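Local coordinates for Alr3699 protein (Nostoc sp., PDB 4XSP) that belongs to the GT-B glycosyltransferase clan, with two Rossmann-like domains, and holds uridine-5'-diphosphate in this structure, at residues F207-F212 and P233-I238; S213-W218 and G241-G246; D226-C231 and L261-R266; A237-D242 and N265-L270. One frame throughout, in Å; residues are numbered along the deposited sequence.

Contact 1 (F207-F212 and P233-I238); sequences FVVGHF and PQVTAI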
# COMPACT_ATOMS: atom_id res chain seq x y z
N PHE B 207 -3.61 -38.04 -40.50
CA PHE B 207 -3.73 -38.15 -39.07
C PHE B 207 -3.29 -36.82 -38.44
O PHE B 207 -2.10 -36.54 -38.34
CB PHE B 207 -2.89 -39.30 -38.51
CG PHE B 207 -3.20 -39.59 -37.07
CD1 PHE B 207 -2.58 -38.85 -36.06
CD2 PHE B 207 -4.13 -40.56 -36.72
CE1 PHE B 207 -2.87 -39.10 -34.74
CE2 PHE B 207 -4.42 -40.82 -35.39
CZ PHE B 207 -3.81 -40.09 -34.40
N VAL B 208 -4.26 -36.02 -37.99
CA VAL B 208 -4.01 -34.66 -37.51
C VAL B 208 -3.77 -34.63 -36.01
O VAL B 208 -4.60 -35.08 -35.19
CB VAL B 208 -5.21 -33.74 -37.82
CG1 VAL B 208 -4.96 -32.32 -37.37
CG2 VAL B 208 -5.54 -33.79 -39.30
N VAL B 209 -2.63 -34.09 -35.63
CA VAL B 209 -2.34 -33.83 -34.24
C VAL B 209 -2.47 -32.33 -34.00
O VAL B 209 -1.82 -31.54 -34.68
CB VAL B 209 -0.93 -34.28 -33.88
CG1 VAL B 209 -0.66 -34.04 -32.41
CG2 VAL B 209 -0.75 -35.74 -34.25
N GLY B 210 -3.32 -31.93 -33.07
CA GLY B 210 -3.62 -30.52 -32.85
C GLY B 210 -2.91 -30.02 -31.63
O GLY B 210 -2.83 -30.71 -30.62
N HIS B 211 -2.34 -28.81 -31.74
CA HIS B 211 -1.65 -28.17 -30.64
C HIS B 211 -2.29 -26.82 -30.45
O HIS B 211 -2.34 -26.02 -31.38
CB HIS B 211 -0.18 -28.00 -30.98
CG HIS B 211 0.69 -27.82 -29.78
ND1 HIS B 211 0.80 -26.62 -29.12
CD2 HIS B 211 1.47 -28.69 -29.12
CE1 HIS B 211 1.60 -26.76 -28.09
NE2 HIS B 211 2.04 -28.01 -28.08
N PHE B 212 -2.80 -26.58 -29.25
CA PHE B 212 -3.66 -25.42 -29.01
C PHE B 212 -3.05 -24.61 -27.89
O PHE B 212 -3.25 -24.90 -26.72
CB PHE B 212 -5.09 -25.84 -28.69
CG PHE B 212 -5.74 -26.54 -29.81
CD1 PHE B 212 -5.44 -27.87 -30.06
CD2 PHE B 212 -6.62 -25.87 -30.65
CE1 PHE B 212 -6.04 -28.54 -31.12
CE2 PHE B 212 -7.22 -26.53 -31.72
CZ PHE B 212 -6.94 -27.88 -31.94
N PRO B 233 4.17 -40.58 -42.71
CA PRO B 233 3.99 -39.37 -43.52
C PRO B 233 2.56 -38.81 -43.48
O PRO B 233 2.36 -37.61 -43.73
CB PRO B 233 4.37 -39.83 -44.93
CG PRO B 233 4.10 -41.30 -44.94
CD PRO B 233 4.35 -41.79 -43.54
N GLN B 234 1.58 -39.64 -43.16
CA GLN B 234 0.19 -39.13 -43.13
C GLN B 234 -0.12 -38.25 -41.89
O GLN B 234 -1.22 -37.73 -41.78
CB GLN B 234 -0.84 -40.26 -43.27
CG GLN B 234 -1.14 -41.09 -42.03
CD GLN B 234 -0.13 -42.19 -41.83
OE1 GLN B 234 0.93 -42.19 -42.47
NE2 GLN B 234 -0.43 -43.13 -40.94
N VAL B 235 0.86 -38.11 -40.99
CA VAL B 235 0.68 -37.34 -39.78
C VAL B 235 0.98 -35.88 -40.11
O VAL B 235 2.02 -35.55 -40.71
CB VAL B 235 1.58 -37.86 -38.64
CG1 VAL B 235 1.34 -37.07 -37.37
CG2 VAL B 235 1.34 -39.34 -38.38
N THR B 236 0.04 -35.03 -39.75
CA THR B 236 0.20 -33.59 -39.88
C THR B 236 -0.20 -32.93 -38.59
O THR B 236 -0.86 -33.54 -37.72
CB THR B 236 -0.68 -33.02 -41.00
OG1 THR B 236 -2.07 -33.23 -40.69
CG2 THR B 236 -0.33 -33.63 -42.33
N ALA B 237 0.20 -31.68 -38.47
CA ALA B 237 0.04 -30.92 -37.25
C ALA B 237 -0.58 -29.57 -37.53
O ALA B 237 -0.33 -28.96 -38.56
CB ALA B 237 1.36 -30.73 -36.54
N ILE B 238 -1.42 -29.13 -36.60
CA ILE B 238 -1.99 -27.82 -36.66
C ILE B 238 -1.61 -27.13 -35.38
O ILE B 238 -1.81 -27.69 -34.29
CB ILE B 238 -3.49 -27.90 -36.84
CG1 ILE B 238 -3.76 -28.66 -38.14
CG2 ILE B 238 -4.08 -26.50 -36.93
CD1 ILE B 238 -5.21 -28.93 -38.42
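Phe207-Phe212 and Val235-Ile238 run as neighbouring parallel strands, with axes 4.6 Å apart at the closest point and directions 29° apart. Five backbone hydrogen bonds join them in alternation. They run from Phe207 N to Gln234 O at 2.7 Å, at one end, to His211 N to Ile238 O at 2.8 Å, at the other. The middle one, Val209 N to Thr236 O, is nearly straight at 172°. CA-H...O contacts lie between these bonds, as where Val235 CA stands 3.2 Å from Phe207 O. Val208, Thr236 and Ile238 share one face of the sheet. Val208 CG1 meets Ile238 CD1 at 3.6 Å. The other methyl, CG2, lies 3.8 Å from Thr236 OG1. That hydroxyl is buried here and has no polar partner in the model. On the opposite face Val209 CG2 touches Val235 CG1 at 4.0 Å, the two side chains slanting past each other. The Phe207 side chain approaches Val235 through CB, near CG2. With chi1 at -169° its ring swings off toward Cys346 and Ile347 of helix 336-348. The pair forms the strands of a beta-alpha-beta unit. Its helix, 221-228, packs through Leu224 on Val209 and through Leu228 on Val235. Strand 285-288 bonds to the other edge of strand 207-212 through Val208 and Gly210.

Contact 2 (S213-W218 and G241-G246); sequences SRLSPW and GDALFG. With UDP (uridine-5'-diphosphate), chain D.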
# COMPACT_ATOMS: atom_id res chain seq x y z
N SER B 213 -2.24 -23.64 -28.28
CA SER B 213 -1.48 -22.86 -27.31
C SER B 213 -0.85 -21.67 -27.99
O SER B 213 -0.47 -21.74 -29.16
CB SER B 213 -0.40 -23.71 -26.68
OG SER B 213 0.39 -22.90 -25.85
N ARG B 214 -0.73 -20.57 -27.27
CA ARG B 214 0.08 -19.48 -27.74
C ARG B 214 1.52 -19.99 -27.94
O ARG B 214 2.03 -20.82 -27.18
CB ARG B 214 0.01 -18.28 -26.79
CG ARG B 214 0.63 -18.53 -25.43
CD ARG B 214 -0.19 -17.87 -24.33
NE ARG B 214 0.60 -17.68 -23.12
CZ ARG B 214 1.00 -18.65 -22.29
NH1 ARG B 214 0.70 -19.93 -22.52
NH2 ARG B 214 1.72 -18.33 -21.23
N LEU B 215 2.14 -19.50 -29.00
CA LEU B 215 3.48 -19.95 -29.38
C LEU B 215 4.51 -19.36 -28.39
O LEU B 215 4.75 -18.15 -28.33
CB LEU B 215 3.80 -19.57 -30.83
CG LEU B 215 2.75 -19.99 -31.87
CD1 LEU B 215 3.05 -19.40 -33.23
CD2 LEU B 215 2.67 -21.51 -31.94
N SER B 216 5.08 -20.25 -27.60
CA SER B 216 6.04 -19.86 -26.62
C SER B 216 6.88 -21.09 -26.32
O SER B 216 6.35 -22.20 -26.30
CB SER B 216 5.32 -19.36 -25.39
OG SER B 216 6.20 -19.32 -24.30
N PRO B 217 8.18 -20.91 -26.08
CA PRO B 217 9.12 -22.01 -25.86
C PRO B 217 8.69 -23.00 -24.78
O PRO B 217 8.87 -24.22 -24.93
CB PRO B 217 10.41 -21.29 -25.42
CG PRO B 217 10.31 -19.93 -26.00
CD PRO B 217 8.85 -19.59 -26.03
N TRP B 218 8.12 -22.47 -23.70
CA TRP B 218 7.71 -23.33 -22.60
C TRP B 218 6.44 -24.12 -22.96
O TRP B 218 6.12 -25.06 -22.27
CB TRP B 218 7.61 -22.54 -21.29
CG TRP B 218 6.36 -21.71 -21.09
CD1 TRP B 218 6.06 -20.52 -21.69
CD2 TRP B 218 5.27 -22.01 -20.20
NE1 TRP B 218 4.83 -20.06 -21.24
CE2 TRP B 218 4.33 -20.96 -20.33
CE3 TRP B 218 4.98 -23.07 -19.32
CZ2 TRP B 218 3.12 -20.94 -19.59
CZ3 TRP B 218 3.79 -23.05 -18.60
CH2 TRP B 218 2.88 -21.99 -18.74
N GLY B 241 -3.07 -20.83 -32.24
CA GLY B 241 -2.57 -19.84 -31.29
C GLY B 241 -1.70 -18.82 -32.00
O GLY B 241 -1.10 -19.10 -33.04
N ASP B 242 -1.65 -17.61 -31.45
CA ASP B 242 -0.79 -16.56 -31.98
C ASP B 242 0.47 -16.44 -31.13
O ASP B 242 0.60 -17.06 -30.07
CB ASP B 242 -1.53 -15.22 -32.12
CG ASP B 242 -2.14 -14.74 -30.82
OD1 ASP B 242 -1.87 -15.36 -29.77
OD2 ASP B 242 -2.89 -13.74 -30.86
N ALA B 243 1.42 -15.65 -31.63
CA ALA B 243 2.71 -15.51 -30.98
C ALA B 243 2.64 -14.46 -29.89
O ALA B 243 2.10 -13.35 -30.08
CB ALA B 243 3.78 -15.15 -32.01
N LEU B 244 3.19 -14.81 -28.73
CA LEU B 244 3.23 -13.91 -27.60
C LEU B 244 4.24 -12.80 -27.87
O LEU B 244 5.27 -13.04 -28.52
CB LEU B 244 3.61 -14.70 -26.35
CG LEU B 244 3.56 -14.00 -24.99
CD1 LEU B 244 2.25 -13.24 -24.81
CD2 LEU B 244 3.76 -15.03 -23.90
N PHE B 245 3.94 -11.59 -27.39
CA PHE B 245 4.85 -10.43 -27.49
C PHE B 245 6.20 -10.80 -26.88
O PHE B 245 6.30 -11.07 -25.68
CB PHE B 245 4.24 -9.18 -26.81
CG PHE B 245 5.23 -8.03 -26.59
CD1 PHE B 245 5.57 -7.15 -27.63
CD2 PHE B 245 5.79 -7.80 -25.33
CE1 PHE B 245 6.46 -6.11 -27.42
CE2 PHE B 245 6.68 -6.75 -25.12
CZ PHE B 245 7.02 -5.91 -26.17
N GLY B 246 7.23 -10.85 -27.73
CA GLY B 246 8.58 -11.15 -27.30
C GLY B 246 9.05 -12.55 -27.66
O GLY B 246 10.20 -12.89 -27.40
N1 UDP D . -7.02 -20.53 -26.83
C2 UDP D . -7.81 -19.84 -27.77
N3 UDP D . -7.37 -19.65 -29.02
C4 UDP D . -6.14 -20.08 -29.40
C5 UDP D . -5.32 -20.75 -28.49
C6 UDP D . -5.80 -20.97 -27.19
O2 UDP D . -8.95 -19.40 -27.47
O4 UDP D . -5.77 -19.87 -30.58
C1' UDP D . -7.52 -20.76 -25.46
C2' UDP D . -7.71 -22.24 -25.09
O2' UDP D . -8.94 -22.79 -25.61
C3' UDP D . -7.67 -22.20 -23.57
C4' UDP D . -6.70 -21.04 -23.29
O4' UDP D . -6.64 -20.27 -24.46
O3' UDP D . -9.00 -21.93 -23.07
C5' UDP D . -5.28 -21.50 -23.03
O5' UDP D . -5.31 -22.08 -21.74
PA UDP D . -4.19 -23.07 -21.17
O1A UDP D . -4.24 -24.34 -22.02
O2A UDP D . -4.53 -23.27 -19.72
O3A UDP D . -2.79 -22.26 -21.44
PB UDP D . -2.00 -21.26 -20.40
O1B UDP D . -0.63 -21.18 -20.99
O2B UDP D . -2.01 -22.02 -19.08
O3B UDP D . -2.79 -19.98 -20.44
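Arg214 and Leu215 meet Gly241-Leu244 where two loops leave the C-terminal ends of adjacent parallel strands. This is the usual ligand-binding edge of a Rossmann-like domain, and uridine-5'-diphosphate is bound here. One hydrogen bond links the loops, Leu215 N to Asp242 O, at 3.1 Å and 160°. The N-H comes from above the carbonyl plane, 40° out of it. The same oxygen lies 3.5 Å from Arg214 CB. Gly241 has backbone angles suited to glycine, and its CA packs between the other loop and the ligand. It is 3.5 Å from Ser213 O and 3.3 Å from UDP O4, at the uracil. Arg214 has CG between the backbone N and the carbonyl carbon (chi1 66°), and its chain bends at chi2. This carries the guanidinium to the diphosphate, with UDP O3B over one face. The modelled approach of NH1 to UDP O1B is too short to be trusted in detail. Trp218 CZ2 lies at the guanidinium edge, in its plane. Leu244 runs alongside Arg214, pointing the same way, with CD2 4.2 Å from NE. Ser213 OG donates to Arg214 O at 3.0 Å, and Gln221 NE2 bonds to the same oxygen, so two bonds grip it. Arg273 O, Glu302 OE1, Arg298 N and Val299 N also bind UDP. Leu215 and Ala243 pack on Val251 of helix 248-261, and Leu215 also touches Gln221 at the start of helix 221-228.

Contact 3 (D226-C231 and L261-R266); sequences DALAQC and LGLENR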
# COMPACT_ATOMS: atom_id res chain seq x y z
N ASP B 226 9.51 -31.94 -33.65
CA ASP B 226 10.50 -33.04 -33.67
C ASP B 226 9.88 -34.43 -33.69
O ASP B 226 10.39 -35.34 -34.33
CB ASP B 226 11.47 -32.93 -32.48
CG ASP B 226 12.46 -31.75 -32.61
OD1 ASP B 226 12.79 -31.36 -33.75
OD2 ASP B 226 12.88 -31.19 -31.59
N ALA B 227 8.77 -34.61 -32.98
CA ALA B 227 8.07 -35.88 -32.98
C ALA B 227 7.48 -36.16 -34.36
O ALA B 227 7.49 -37.29 -34.83
CB ALA B 227 6.96 -35.87 -31.94
N LEU B 228 6.98 -35.13 -35.01
CA LEU B 228 6.37 -35.27 -36.32
C LEU B 228 7.39 -35.84 -37.34
O LEU B 228 7.01 -36.55 -38.28
CB LEU B 228 5.80 -33.93 -36.77
CG LEU B 228 4.96 -33.89 -38.05
CD1 LEU B 228 3.86 -34.93 -38.00
CD2 LEU B 228 4.36 -32.51 -38.26
N ALA B 229 8.67 -35.53 -37.12
CA ALA B 229 9.78 -36.10 -37.89
C ALA B 229 9.87 -37.62 -37.78
O ALA B 229 10.38 -38.28 -38.70
CB ALA B 229 11.10 -35.48 -37.45
N GLN B 230 9.40 -38.18 -36.68
CA GLN B 230 9.49 -39.61 -36.47
C GLN B 230 8.15 -40.29 -36.65
O GLN B 230 7.96 -41.39 -36.20
CB GLN B 230 10.04 -39.91 -35.09
CG GLN B 230 11.16 -38.96 -34.72
CD GLN B 230 11.48 -39.01 -33.26
OE1 GLN B 230 11.40 -37.99 -32.55
NE2 GLN B 230 11.85 -40.19 -32.78
N CYS B 231 7.24 -39.64 -37.36
CA CYS B 231 5.92 -40.18 -37.56
C CYS B 231 5.75 -40.56 -39.00
O CYS B 231 6.36 -39.96 -39.86
CB CYS B 231 4.85 -39.14 -37.17
SG CYS B 231 4.75 -38.87 -35.38
N LEU B 261 13.40 -29.82 -41.47
CA LEU B 261 12.90 -31.22 -41.48
C LEU B 261 11.97 -31.57 -42.65
O LEU B 261 11.43 -32.68 -42.73
CB LEU B 261 12.23 -31.52 -40.13
CG LEU B 261 13.19 -31.44 -38.93
CD1 LEU B 261 12.46 -31.18 -37.62
CD2 LEU B 261 14.01 -32.72 -38.85
N GLY B 262 11.80 -30.64 -43.58
CA GLY B 262 10.89 -30.86 -44.71
C GLY B 262 9.44 -30.99 -44.28
O GLY B 262 8.65 -31.61 -44.97
N LEU B 263 9.07 -30.39 -43.15
CA LEU B 263 7.71 -30.55 -42.64
C LEU B 263 6.81 -29.41 -43.01
O LEU B 263 5.70 -29.33 -42.52
CB LEU B 263 7.73 -30.75 -41.12
CG LEU B 263 8.57 -31.95 -40.70
CD1 LEU B 263 8.73 -31.98 -39.19
CD2 LEU B 263 7.98 -33.26 -41.23
N GLU B 264 7.27 -28.56 -43.91
CA GLU B 264 6.53 -27.32 -44.24
C GLU B 264 5.09 -27.53 -44.70
O GLU B 264 4.24 -26.67 -44.48
CB GLU B 264 7.29 -26.46 -45.28
CG GLU B 264 7.63 -27.14 -46.61
CD GLU B 264 8.89 -28.00 -46.55
OE1 GLU B 264 9.77 -27.73 -45.71
OE2 GLU B 264 8.98 -28.97 -47.34
N ASN B 265 4.81 -28.67 -45.33
CA ASN B 265 3.48 -28.95 -45.82
C ASN B 265 2.65 -29.84 -44.90
O ASN B 265 1.50 -30.13 -45.18
CB ASN B 265 3.56 -29.54 -47.21
CG ASN B 265 4.16 -28.57 -48.19
OD1 ASN B 265 5.25 -28.79 -48.74
ND2 ASN B 265 3.47 -27.48 -48.41
N ARG B 266 3.25 -30.22 -43.78
CA ARG B 266 2.64 -31.07 -42.78
C ARG B 266 2.44 -30.37 -41.42
O ARG B 266 2.24 -31.03 -40.40
CB ARG B 266 3.53 -32.30 -42.61
CG ARG B 266 3.44 -33.22 -43.82
CD ARG B 266 4.50 -34.29 -43.72
NE ARG B 266 4.23 -35.21 -42.62
CZ ARG B 266 5.14 -35.90 -41.95
NH1 ARG B 266 6.43 -35.78 -42.24
NH2 ARG B 266 4.77 -36.73 -40.97
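Leu228 has CG anti to the backbone N (chi1 -173°), which sends its branches out to Arg266. The Arg266 chain bends at chi3 (68°) and brings its guanidinium back over this leucine. Leu228 CG lies over one face of the guanidinium, displaced toward the rim. Its CD1 is 3.6 Å from Arg266 NH2, and its CD2 is 3.4 Å from Arg266 O. The polar end is anchored elsewhere, since NE bonds to Val235 O. The contact joins the C-terminal ends of two helices, 221-228 and 248-261, which pack on the same face of the parallel sheet. Helix 248-261 closes in a Schellman motif at Gly262, which has positive phi. A type I turn follows from Leu263 to Arg266, with Arg266 N bonded to Leu263 O at 2.9 Å. A second type I turn runs from Leu228 to Cys231. Leu263 CD1 packs against the helix 221-228 side, 4.3 Å from Leu228 CB. Farther out, Leu261 straddles two partners. Its CD2 is 4.2 Å from Ala229 CB. Its CD1 is 3.9 Å from Asp226 OD1, the two side chains crossing at about a right angle, and OD1 takes a weak hydrogen bond from Gln257 NE2.

Contact 4 (A237-D242 and N265-L270); sequences AILVGD and NRVKFL. With UDP (uridine-5'-diphosphate), chain D.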
# COMPACT_ATOMS: atom_id res chain seq x y z
N ALA B 237 0.20 -31.68 -38.47
CA ALA B 237 0.04 -30.92 -37.25
C ALA B 237 -0.58 -29.57 -37.53
O ALA B 237 -0.33 -28.96 -38.56
CB ALA B 237 1.36 -30.73 -36.54
N ILE B 238 -1.42 -29.13 -36.60
CA ILE B 238 -1.99 -27.82 -36.66
C ILE B 238 -1.61 -27.13 -35.38
O ILE B 238 -1.81 -27.69 -34.29
CB ILE B 238 -3.49 -27.90 -36.84
CG1 ILE B 238 -3.76 -28.66 -38.14
CG2 ILE B 238 -4.08 -26.50 -36.93
CD1 ILE B 238 -5.21 -28.93 -38.42
N LEU B 239 -1.00 -25.94 -35.53
CA LEU B 239 -0.61 -25.10 -34.40
C LEU B 239 -1.61 -24.01 -34.37
O LEU B 239 -1.70 -23.19 -35.30
CB LEU B 239 0.79 -24.51 -34.58
CG LEU B 239 1.86 -25.57 -34.84
CD1 LEU B 239 3.27 -24.96 -34.79
CD2 LEU B 239 1.74 -26.73 -33.86
N VAL B 240 -2.42 -24.02 -33.32
CA VAL B 240 -3.45 -23.03 -33.15
C VAL B 240 -3.05 -22.14 -31.99
O VAL B 240 -2.73 -22.64 -30.90
CB VAL B 240 -4.78 -23.69 -32.86
CG1 VAL B 240 -5.85 -22.64 -32.69
CG2 VAL B 240 -5.12 -24.65 -34.01
N GLY B 241 -3.07 -20.83 -32.24
CA GLY B 241 -2.57 -19.84 -31.29
C GLY B 241 -1.70 -18.82 -32.00
O GLY B 241 -1.10 -19.10 -33.04
N ASP B 242 -1.65 -17.61 -31.45
CA ASP B 242 -0.79 -16.56 -31.98
C ASP B 242 0.47 -16.44 -31.13
O ASP B 242 0.60 -17.06 -30.07
CB ASP B 242 -1.53 -15.22 -32.12
CG ASP B 242 -2.14 -14.74 -30.82
OD1 ASP B 242 -1.87 -15.36 -29.77
OD2 ASP B 242 -2.89 -13.74 -30.86
N ASN B 265 4.81 -28.67 -45.33
CA ASN B 265 3.48 -28.95 -45.82
C ASN B 265 2.65 -29.84 -44.90
O ASN B 265 1.50 -30.13 -45.18
CB ASN B 265 3.56 -29.54 -47.21
CG ASN B 265 4.16 -28.57 -48.19
OD1 ASN B 265 5.25 -28.79 -48.74
ND2 ASN B 265 3.47 -27.48 -48.41
N ARG B 266 3.25 -30.22 -43.78
CA ARG B 266 2.64 -31.07 -42.78
C ARG B 266 2.44 -30.37 -41.42
O ARG B 266 2.24 -31.03 -40.40
CB ARG B 266 3.53 -32.30 -42.61
CG ARG B 266 3.44 -33.22 -43.82
CD ARG B 266 4.50 -34.29 -43.72
NE ARG B 266 4.23 -35.21 -42.62
CZ ARG B 266 5.14 -35.90 -41.95
NH1 ARG B 266 6.43 -35.78 -42.24
NH2 ARG B 266 4.77 -36.73 -40.97
N VAL B 267 2.56 -29.03 -41.41
CA VAL B 267 2.35 -28.19 -40.22
C VAL B 267 1.63 -26.92 -40.66
O VAL B 267 2.09 -26.24 -41.59
CB VAL B 267 3.65 -27.82 -39.48
CG1 VAL B 267 3.37 -27.06 -38.19
CG2 VAL B 267 4.47 -29.04 -39.12
N LYS B 268 0.49 -26.62 -40.04
CA LYS B 268 -0.27 -25.38 -40.29
C LYS B 268 -0.24 -24.47 -39.08
O LYS B 268 -0.52 -24.91 -37.99
CB LYS B 268 -1.75 -25.67 -40.54
CG LYS B 268 -2.02 -26.19 -41.91
CD LYS B 268 -3.42 -26.76 -41.97
CE LYS B 268 -3.53 -27.71 -43.13
NZ LYS B 268 -3.56 -26.94 -44.39
N PHE B 269 0.04 -23.19 -39.30
CA PHE B 269 -0.04 -22.19 -38.25
C PHE B 269 -1.31 -21.45 -38.53
O PHE B 269 -1.37 -20.60 -39.42
CB PHE B 269 1.14 -21.21 -38.33
CG PHE B 269 2.45 -21.81 -37.93
CD1 PHE B 269 3.11 -22.70 -38.78
CD2 PHE B 269 3.03 -21.50 -36.71
CE1 PHE B 269 4.32 -23.26 -38.41
CE2 PHE B 269 4.25 -22.06 -36.34
CZ PHE B 269 4.88 -22.95 -37.19
N LEU B 270 -2.35 -21.77 -37.77
CA LEU B 270 -3.64 -21.14 -38.00
C LEU B 270 -3.71 -19.78 -37.35
O LEU B 270 -4.64 -18.99 -37.62
CB LEU B 270 -4.76 -22.05 -37.50
CG LEU B 270 -5.04 -23.29 -38.35
CD1 LEU B 270 -6.32 -23.97 -37.89
CD2 LEU B 270 -5.18 -22.93 -39.81
N1 UDP D . -7.02 -20.53 -26.83
C2 UDP D . -7.81 -19.84 -27.77
N3 UDP D . -7.37 -19.65 -29.02
C4 UDP D . -6.14 -20.08 -29.40
C5 UDP D . -5.32 -20.75 -28.49
C6 UDP D . -5.80 -20.97 -27.19
O2 UDP D . -8.95 -19.40 -27.47
O4 UDP D . -5.77 -19.87 -30.58
C1' UDP D . -7.52 -20.76 -25.46
C2' UDP D . -7.71 -22.24 -25.09
O2' UDP D . -8.94 -22.79 -25.61
C3' UDP D . -7.67 -22.20 -23.57
C4' UDP D . -6.70 -21.04 -23.29
O4' UDP D . -6.64 -20.27 -24.46
O3' UDP D . -9.00 -21.93 -23.07
C5' UDP D . -5.28 -21.50 -23.03
O5' UDP D . -5.31 -22.08 -21.74
PA UDP D . -4.19 -23.07 -21.17
O1A UDP D . -4.24 -24.34 -22.02
O2A UDP D . -4.53 -23.27 -19.72
O3A UDP D . -2.79 -22.26 -21.44
PB UDP D . -2.00 -21.26 -20.40
O1B UDP D . -0.63 -21.18 -20.99
O2B UDP D . -2.01 -22.02 -19.08
O3B UDP D . -2.79 -19.98 -20.44
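The Phe269 ring carries Leu239 CD1 over one face, a CH-pi contact with the methyl 3.8 Å from the ring centroid and 28° off the normal. CE2 is the nearest ring carbon to CD1, at 3.4 Å. The His255 ring of helix 248-261 also meets the phenyl ring, with the two planes inclined. That helix connects strands 235-240 and 267-271 in a beta-alpha-beta unit of the Rossmann-like domain. The two strands are parallel, their directions 19° apart. Four backbone hydrogen bonds hold them. Leu239 N to Lys268 O is the shortest of these, at 2.7 Å, and nearly straight at 174°. The first of the four ties Ala237 N to Arg266 O. On the Phe269 face, Leu239 CG also meets Val267 CG1 at 4.0 Å. Leu228 of helix 221-228 covers Ala237 and Val267 there. Leu270 CD1 sits 3.5 Å from Ile238 CG2 and 4.1 Å from Val240 CG2. The Lys268 chain passes Ile238 on the face opposite Phe269, with CD 4.3 Å from Ile238 CG1. Its end leads away, and NZ makes a weak hydrogen bond to Leu201 O. Val240 divides its two methyls. CG2 goes to Leu270, while CG1, anti to the backbone N, lies 3.5 Å from O4 of UDP.

In the fold
All four contacts lie in one Rossmann-like domain. Contacts 1 and 4 use the two edges of strand 235-240, so their centres are only about 8 Å apart and they share Ala237 and Ile238. Contact 2 includes the loop that follows this strand, and Ser213 N meets Val240 O at 2.8 Å. Contact 3 lies beside the N-terminal part of the strands, on the face covered by helices 221-228 and 248-261. It joins contact 1 through Arg266 NE and Val235 O, 2.9 Å apart. It shares Asn265 and Arg266 with contact 4, and Leu228 CD2 lies 3.6 Å from Val267 CG2. Contacts 2 and 4 both touch UDP. Contact 3 is remote from contact 2, with centres about 20 Å apart.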